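Local coordinates for cycloserine biosynthesis protein DcsG (Streptomyces lavendulae, PDB 6JIL) that catalyses the ATP- and magnesium-dependent cyclization of O-ureido-D-serine to the antibiotic D-cycloserine, as a monomeric ligase of the ATP-grasp family, at residues P56-W59 and A60-Q63; P82-L85 and V86-A89; D116-A119 and A120-F124; S276-L279 and T280-E283. All coordinates share one frame; numbering follows the deposited sequence.

Contact 1 (P56-W59 and A60-Q63)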
# COMPACT_ATOMS: atom_id res chain seq x y z
N PRO A 56 2.50 10.99 2.70
CA PRO A 56 3.91 11.40 2.65
C PRO A 56 4.49 10.46 1.61
O PRO A 56 5.48 9.77 1.84
CB PRO A 56 4.39 11.07 4.05
CG PRO A 56 3.70 9.76 4.28
CD PRO A 56 2.30 9.99 3.77
N TRP A 57 3.87 10.45 0.44
CA TRP A 57 4.26 9.51 -0.60
C TRP A 57 5.64 9.56 -1.22
O TRP A 57 6.00 8.66 -1.97
CB TRP A 57 3.17 9.47 -1.67
CG TRP A 57 1.85 9.01 -1.10
CD1 TRP A 57 1.66 8.11 -0.08
CD2 TRP A 57 0.54 9.42 -1.51
NE1 TRP A 57 0.33 7.95 0.18
CE2 TRP A 57 -0.39 8.73 -0.69
CE3 TRP A 57 0.06 10.29 -2.49
CZ2 TRP A 57 -1.77 8.90 -0.82
CZ3 TRP A 57 -1.32 10.46 -2.62
CH2 TRP A 57 -2.21 9.76 -1.79
N THR A 58 6.43 10.58 -0.89
CA THR A 58 7.78 10.62 -1.44
C THR A 58 8.66 9.71 -0.58
O THR A 58 9.86 9.61 -0.81
CB THR A 58 8.38 12.06 -1.46
OG1 THR A 58 8.41 12.60 -0.14
CG2 THR A 58 7.56 12.96 -2.36
N TRP A 59 8.05 9.04 0.40
CA TRP A 59 8.82 8.14 1.25
C TRP A 59 9.41 7.04 0.37
O TRP A 59 10.43 6.45 0.72
CB TRP A 59 7.95 7.50 2.34
CG TRP A 59 6.92 6.51 1.84
CD1 TRP A 59 5.61 6.76 1.54
CD2 TRP A 59 7.14 5.12 1.56
NE1 TRP A 59 5.00 5.61 1.09
CE2 TRP A 59 5.92 4.59 1.09
CE3 TRP A 59 8.25 4.27 1.66
CZ2 TRP A 59 5.77 3.25 0.71
CZ3 TRP A 59 8.11 2.94 1.28
CH2 TRP A 59 6.88 2.45 0.81
N ALA A 60 8.76 6.79 -0.76
CA ALA A 60 9.21 5.77 -1.70
C ALA A 60 10.56 6.14 -2.32
O ALA A 60 11.24 5.29 -2.87
CB ALA A 60 8.18 5.57 -2.80
N GLU A 61 10.92 7.42 -2.22
CA GLU A 61 12.18 7.92 -2.76
C GLU A 61 13.25 7.95 -1.68
O GLU A 61 14.44 7.94 -1.98
CB GLU A 61 12.02 9.33 -3.32
CG GLU A 61 11.40 9.37 -4.69
CD GLU A 61 10.96 10.76 -5.06
OE1 GLU A 61 11.76 11.71 -4.87
OE2 GLU A 61 9.82 10.91 -5.55
N ARG A 62 12.82 7.99 -0.43
CA ARG A 62 13.74 8.02 0.69
C ARG A 62 13.13 7.29 1.88
O ARG A 62 12.78 7.88 2.90
CB ARG A 62 14.10 9.47 1.05
CG ARG A 62 12.93 10.44 0.99
CD ARG A 62 13.40 11.87 1.24
NE ARG A 62 14.40 12.31 0.27
CZ ARG A 62 14.14 12.56 -1.02
NH1 ARG A 62 12.91 12.42 -1.49
NH2 ARG A 62 15.12 12.94 -1.83
N GLN A 63 13.02 5.98 1.73
CA GLN A 63 12.43 5.11 2.73
C GLN A 63 13.05 5.24 4.11
O GLN A 63 12.36 5.52 5.08
CB GLN A 63 12.48 3.66 2.25
CG GLN A 63 11.89 3.46 0.86
CD GLN A 63 12.87 3.73 -0.28
OE1 GLN A 63 13.52 4.78 -0.32
NE2 GLN A 63 12.98 2.78 -1.21
O HOH W 1 7.53 9.17 -4.50

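Contact 2 (P82-L85 and V86-A89)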
# COMPACT_ATOMS: atom_id res chain seq x y z
N PRO A 82 1.09 2.56 15.13
CA PRO A 82 2.35 2.42 15.86
C PRO A 82 3.48 1.88 14.99
O PRO A 82 3.22 1.21 13.99
CB PRO A 82 1.98 1.47 17.01
CG PRO A 82 0.85 0.67 16.42
CD PRO A 82 0.04 1.71 15.72
N MSE A 83 4.71 2.15 15.39
CA MSE A 83 5.89 1.74 14.63
C MSE A 83 5.91 0.32 14.09
O MSE A 83 6.20 0.11 12.92
CB MSE A 83 7.16 2.03 15.44
CG MSE A 83 7.42 3.51 15.59
SE MSE A 83 7.75 4.38 13.88
CE MSE A 83 5.95 4.61 13.26
N PRO A 84 5.61 -0.69 14.94
CA PRO A 84 5.63 -2.05 14.39
C PRO A 84 4.82 -2.13 13.10
O PRO A 84 5.28 -2.69 12.11
CB PRO A 84 5.04 -2.88 15.53
CG PRO A 84 5.50 -2.15 16.74
CD PRO A 84 5.24 -0.70 16.36
N LEU A 85 3.61 -1.56 13.13
CA LEU A 85 2.72 -1.55 11.97
C LEU A 85 3.36 -0.78 10.82
O LEU A 85 3.34 -1.23 9.68
CB LEU A 85 1.39 -0.87 12.32
CG LEU A 85 0.10 -1.25 11.57
CD1 LEU A 85 -0.84 -0.07 11.60
CD2 LEU A 85 0.38 -1.65 10.14
N VAL A 86 3.93 0.38 11.11
CA VAL A 86 4.56 1.19 10.08
C VAL A 86 5.68 0.46 9.34
O VAL A 86 5.67 0.40 8.11
CB VAL A 86 5.12 2.51 10.68
CG1 VAL A 86 5.92 3.28 9.61
CG2 VAL A 86 3.97 3.36 11.20
N ARG A 87 6.65 -0.08 10.07
CA ARG A 87 7.77 -0.78 9.43
C ARG A 87 7.28 -1.96 8.59
O ARG A 87 7.80 -2.21 7.50
CB ARG A 87 8.76 -1.32 10.47
CG ARG A 87 9.32 -0.29 11.43
CD ARG A 87 10.44 -0.88 12.29
NE ARG A 87 10.51 -0.23 13.59
CZ ARG A 87 9.81 -0.61 14.67
NH1 ARG A 87 8.99 -1.65 14.60
NH2 ARG A 87 9.92 0.07 15.81
N TRP A 88 6.30 -2.67 9.12
CA TRP A 88 5.74 -3.84 8.46
C TRP A 88 4.91 -3.49 7.22
O TRP A 88 4.99 -4.17 6.19
CB TRP A 88 4.87 -4.61 9.46
CG TRP A 88 4.45 -5.98 9.01
CD1 TRP A 88 5.24 -7.09 8.94
CD2 TRP A 88 3.16 -6.38 8.54
NE1 TRP A 88 4.52 -8.15 8.46
CE2 TRP A 88 3.24 -7.75 8.20
CE3 TRP A 88 1.94 -5.71 8.37
CZ2 TRP A 88 2.14 -8.46 7.71
CZ3 TRP A 88 0.85 -6.43 7.88
CH2 TRP A 88 0.96 -7.79 7.55
N ALA A 89 4.12 -2.42 7.32
CA ALA A 89 3.24 -1.99 6.23
C ALA A 89 3.96 -1.34 5.07
O ALA A 89 3.44 -1.32 3.96
CB ALA A 89 2.16 -1.05 6.77

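Contact 3 (D116-A119 and A120-F124)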
# COMPACT_ATOMS: atom_id res chain seq x y z
N ASP A 116 22.61 -12.47 -5.90
CA ASP A 116 23.06 -12.41 -7.28
C ASP A 116 21.80 -12.08 -8.07
O ASP A 116 20.90 -12.90 -8.18
CB ASP A 116 23.62 -13.78 -7.68
CG ASP A 116 24.18 -13.79 -9.08
OD1 ASP A 116 23.49 -13.34 -10.02
OD2 ASP A 116 25.33 -14.27 -9.25
N ALA A 117 21.73 -10.87 -8.61
CA ALA A 117 20.55 -10.45 -9.36
C ALA A 117 20.11 -11.40 -10.48
O ALA A 117 18.95 -11.86 -10.49
CB ALA A 117 20.75 -9.04 -9.92
N LEU A 118 21.01 -11.70 -11.41
CA LEU A 118 20.65 -12.57 -12.53
C LEU A 118 20.31 -14.00 -12.13
O LEU A 118 19.40 -14.60 -12.71
CB LEU A 118 21.75 -12.58 -13.59
CG LEU A 118 21.41 -13.40 -14.84
CD1 LEU A 118 20.03 -13.00 -15.35
CD2 LEU A 118 22.45 -13.18 -15.92
N ALA A 119 21.02 -14.56 -11.16
CA ALA A 119 20.72 -15.92 -10.73
C ALA A 119 19.32 -15.93 -10.13
O ALA A 119 18.52 -16.82 -10.43
CB ALA A 119 21.74 -16.39 -9.69
N ALA A 120 19.03 -14.93 -9.30
CA ALA A 120 17.73 -14.81 -8.66
C ALA A 120 16.60 -14.82 -9.68
O ALA A 120 15.58 -15.48 -9.49
CB ALA A 120 17.66 -13.54 -7.83
N VAL A 121 16.77 -14.07 -10.77
CA VAL A 121 15.75 -14.00 -11.81
C VAL A 121 15.59 -15.35 -12.51
O VAL A 121 14.47 -15.80 -12.78
CB VAL A 121 16.09 -12.93 -12.87
CG1 VAL A 121 15.11 -13.02 -14.03
CG2 VAL A 121 16.02 -11.54 -12.24
N ARG A 122 16.71 -16.00 -12.80
CA ARG A 122 16.68 -17.29 -13.46
C ARG A 122 16.09 -18.40 -12.60
O ARG A 122 15.35 -19.23 -13.11
CB ARG A 122 18.08 -17.66 -13.96
CG ARG A 122 18.51 -16.73 -15.08
CD ARG A 122 19.83 -17.08 -15.73
NE ARG A 122 19.97 -16.32 -16.97
CZ ARG A 122 21.11 -16.16 -17.64
NH1 ARG A 122 22.23 -16.72 -17.19
NH2 ARG A 122 21.13 -15.44 -18.76
N ASP A 123 16.40 -18.42 -11.31
CA ASP A 123 15.83 -19.44 -10.45
C ASP A 123 14.32 -19.25 -10.44
O ASP A 123 13.56 -20.21 -10.49
CB ASP A 123 16.34 -19.34 -9.02
CG ASP A 123 15.67 -20.34 -8.09
OD1 ASP A 123 15.96 -21.55 -8.21
OD2 ASP A 123 14.84 -19.93 -7.25
N PHE A 124 13.91 -17.98 -10.36
CA PHE A 124 12.50 -17.60 -10.34
C PHE A 124 11.74 -18.13 -11.56
O PHE A 124 10.68 -18.74 -11.43
CB PHE A 124 12.37 -16.08 -10.28
CG PHE A 124 10.97 -15.57 -10.45
CD1 PHE A 124 10.03 -15.74 -9.44
CD2 PHE A 124 10.59 -14.94 -11.63
CE1 PHE A 124 8.72 -15.29 -9.61
CE2 PHE A 124 9.28 -14.49 -11.81
CZ PHE A 124 8.35 -14.66 -10.79

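Contact 4 (S276-L279 and T280-E283)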
# COMPACT_ATOMS: atom_id res chain seq x y z
N SER A 276 -4.07 5.38 -0.04
CA SER A 276 -4.97 6.25 -0.75
C SER A 276 -6.23 5.45 -0.43
O SER A 276 -6.24 4.22 -0.58
CB SER A 276 -4.69 6.21 -2.25
OG SER A 276 -5.84 6.56 -3.00
N LEU A 277 -7.27 6.11 0.05
CA LEU A 277 -8.50 5.41 0.43
C LEU A 277 -9.67 5.52 -0.54
O LEU A 277 -10.65 4.78 -0.41
CB LEU A 277 -8.92 5.88 1.82
CG LEU A 277 -7.90 5.54 2.91
CD1 LEU A 277 -8.13 6.40 4.14
CD2 LEU A 277 -8.01 4.06 3.27
N ASN A 278 -9.59 6.43 -1.51
CA ASN A 278 -10.65 6.64 -2.50
C ASN A 278 -11.94 7.14 -1.84
O ASN A 278 -13.04 6.75 -2.23
CB ASN A 278 -10.94 5.35 -3.27
CG ASN A 278 -9.74 4.86 -4.06
OD1 ASN A 278 -9.14 5.62 -4.82
ND2 ASN A 278 -9.38 3.60 -3.88
N LEU A 279 -11.79 8.00 -0.84
CA LEU A 279 -12.93 8.55 -0.12
C LEU A 279 -13.97 9.21 -1.02
O LEU A 279 -15.17 9.10 -0.78
CB LEU A 279 -12.46 9.57 0.92
CG LEU A 279 -11.49 9.06 1.99
CD1 LEU A 279 -11.15 10.19 2.96
CD2 LEU A 279 -12.10 7.88 2.73
N THR A 280 -13.51 9.90 -2.06
CA THR A 280 -14.40 10.61 -2.97
C THR A 280 -15.20 9.71 -3.91
O THR A 280 -16.00 10.19 -4.71
CB THR A 280 -13.63 11.67 -3.79
OG1 THR A 280 -12.67 11.03 -4.64
CG2 THR A 280 -12.89 12.62 -2.85
N PHE A 281 -14.99 8.40 -3.81
CA PHE A 281 -15.73 7.44 -4.64
C PHE A 281 -16.84 6.76 -3.86
O PHE A 281 -17.53 5.90 -4.38
CB PHE A 281 -14.80 6.36 -5.21
CG PHE A 281 -13.97 6.81 -6.36
CD1 PHE A 281 -12.78 7.50 -6.15
CD2 PHE A 281 -14.35 6.52 -7.67
CE1 PHE A 281 -11.98 7.88 -7.21
CE2 PHE A 281 -13.56 6.90 -8.74
CZ PHE A 281 -12.38 7.59 -8.52
N SER A 282 -16.99 7.14 -2.59
CA SER A 282 -18.02 6.56 -1.73
C SER A 282 -18.83 7.72 -1.17
O SER A 282 -18.31 8.82 -1.07
CB SER A 282 -17.37 5.80 -0.58
OG SER A 282 -16.70 6.70 0.29
N GLU A 283 -20.07 7.49 -0.77
CA GLU A 283 -20.86 8.60 -0.24
C GLU A 283 -20.66 8.89 1.24
O GLU A 283 -21.09 9.93 1.72
CB GLU A 283 -22.35 8.42 -0.53
CG GLU A 283 -23.17 9.72 -0.36
CD GLU A 283 -22.83 10.80 -1.40
OE1 GLU A 283 -23.23 10.65 -2.57
OE2 GLU A 283 -22.15 11.80 -1.05

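Contact 1 (P56-W59 and A60-Q63)
Thr58 O takes one firm and one weak backbone donor from the residues that follow. The firm one is Glu61 N, with 2.8 Å between Glu61 N and Thr58 O and the donor standing well above the carbonyl plane, 57° out of it. This bond and that from Trp59 N to Pro56 O have the three-residue spacing of a 3-10 turn, leading toward helix 63-76; Arg62 N adds weak bonds to Trp59 O and, four residues back, to Thr58 O. A water bridges the turn on its flank, donating to Trp57 O at 3.0 Å and to Glu61 OE2 at 3.1 Å. Trp59 lays its ring over the peptide nitrogen that follows: CG sits between backbone N and carbonyl carbon (chi1 69°), and Ala60 N lies over one face, 3.2 Å from Trp59 CG. Gln63, bent at chi2, brings CG to 3.8 Å from Trp59 CE3, its amide plane turned 66° from the indole. Pro56 O, Thr58 O and Trp59 O thus accept inside the turn, while Trp57 NE1 and Trp59 NE1 bond to Glu274 and Thr58 OG1 to Asp9. These outward bonds hold the loop after strand 50-55 beside the metal site, Trp57 lying about 5 Å from magnesium-binding Glu271 between side chains.

Contact 2 (P82-L85 and V86-A89)
The guanidinium of Arg87 lies back along its own helix with one face against Met83, here a selenomethionine: NH2 of Arg87 is 3.4 Å from Met83 CB, and the Met83 carbonyl carbon sits under the same flat group toward its rim. Obliquely to the plane, Arg87 NH1 comes within 3.4 Å of Pro84 CA. The side chain leaves the backbone anti to the carbonyl carbon (chi1 -56°) and runs extended from CG to NE, and chi4 (88°) then turns the flat group across the chain. A long, weak ion pair joins Arg87 NH2 to Glu71 on helix 63-76. These contacts ride on the first turns of helix 83-89, with Pro82 at the N-cap position and Pro84 in the first turn, where a proline's missing N-H costs no helical bond. The backbone ladder is regular: Arg87 N meets Met83 O at 2.9 Å with an N-H...O angle of 169°, and Ala89 N meets Leu85 O at 2.8 Å. On the buried side Met83 and Val86 both rest on Cys70 of helix 63-76. Leu85 CD2 packs 3.9 Å from Ala89 CB, one turn further along, while Leu85 also reaches Leu244 of helix 227-244. Trp88 leads away from these residues toward helix 227-244, its NE1 bonded to Asp97 and its ring meeting that of His243.

Contact 3 (D116-A119 and A120-F124)
Leu118 holds CG anti to its own N (chi1 -176°), and Arg122, one turn on, starts out anti to its carbonyl carbon (chi1 -68°), then runs extended as far as NE; these torsions place the two side chains against each other. The outcome is a methyl over a flat cation. Leu118 CD2 stands over the centre of the guanidinium, 3.7 Å from Arg122 CZ, while the other branch, Leu118 CD1, rides along the chain 3.7 Å from Arg122 NE. Nothing polar joins the two side chains; the leucine simply covers one face of the charge. Beneath them the helix begins with an N-cap. Asp116 OD1 accepts from Ala119 N at 3.0 Å, nearly straight at the hydrogen (168°) but from above the carboxylate plane. Asp116 O takes Ala120 N at 3.0 Å, so the same residue serves two of the amides of the first turn. The ladder continues through Val121 N, Arg122 N and Asp123 N, the last 2.8 Å from Ala119 O. Helix 117-127 packs on helix 155-167 through Ala117, Leu118 and Val121, which touch Val162, Ser159 and Ala155 respectively, while Ala120 lies on Val111 of strand 109-111 and Phe124 reaches Leu174 of strand 172-176.

Contact 4 (S276-L279 and T280-E283)
Asn278, with positive backbone torsions (phi 64°, psi 39°), turns the chain into a short 3-10 stretch in which Phe281 N returns to Asn278 O at 3.0 Å, from above the carbonyl plane. The next carbonyl is gripped twice by one residue. Leu279 O accepts from Ser282 OG at 3.0 Å and from Ser282 N at 3.2 Å, both arriving from the same face of its plane; the hydroxyl is the less tilted of the two, while the amide stands well above the plane. Ser282 can do this because OG is placed between its backbone N and carbonyl carbon (chi1 67°), which folds the hydroxyl back toward the preceding turn. Ser282 OG also takes a weak bond from Gly285 N at the start of helix 285-296. Phe281 packs beside Asn278, its CD1 4.0 Å from Asn278 CB, with the Asn278 carbonyl oxygen at the ring edge and near its plane. The Leu279 side chain packs on Leu22 of helix 19-28 and Ala286 of helix 285-296. The amide of Asn278 faces the active site: OD1 is bonded to NH1 of Arg220, which also meets Ser276 OG, and Ser276 O receives Arg254 NH1. Both arginines are inferred to be catalytic. Two bonds hold the Leu279 carbonyl, the Asp18 carboxylate takes the N-H groups of Leu277 and Leu279, and oxygens of Ser276 and Asn278 meet the arginines, consistent with a second shell that positions them.

Contacts 1 and 4 are partly buried 3-10 turns in loops beside the active site, and they touch, Trp57 CZ2 packing 4.2 Å from Ser276 CA; contact 4 has a carbonyl with two donors from one serine, contact 1 a carbonyl with one firm and one weak donor, and both have side chains bonded to outside residues. Contact 2 is also partly buried but is a true helix, passing about 6 Å from contact 1 at the nearest atoms and packing on helix 63-76, which contact 1 leads into. Contact 3 is the surface member, some 40 Å from contact 4 between centres and across the chain's centre. Contacts 2 and 3 each lay an arginine guanidinium against a residue one turn earlier.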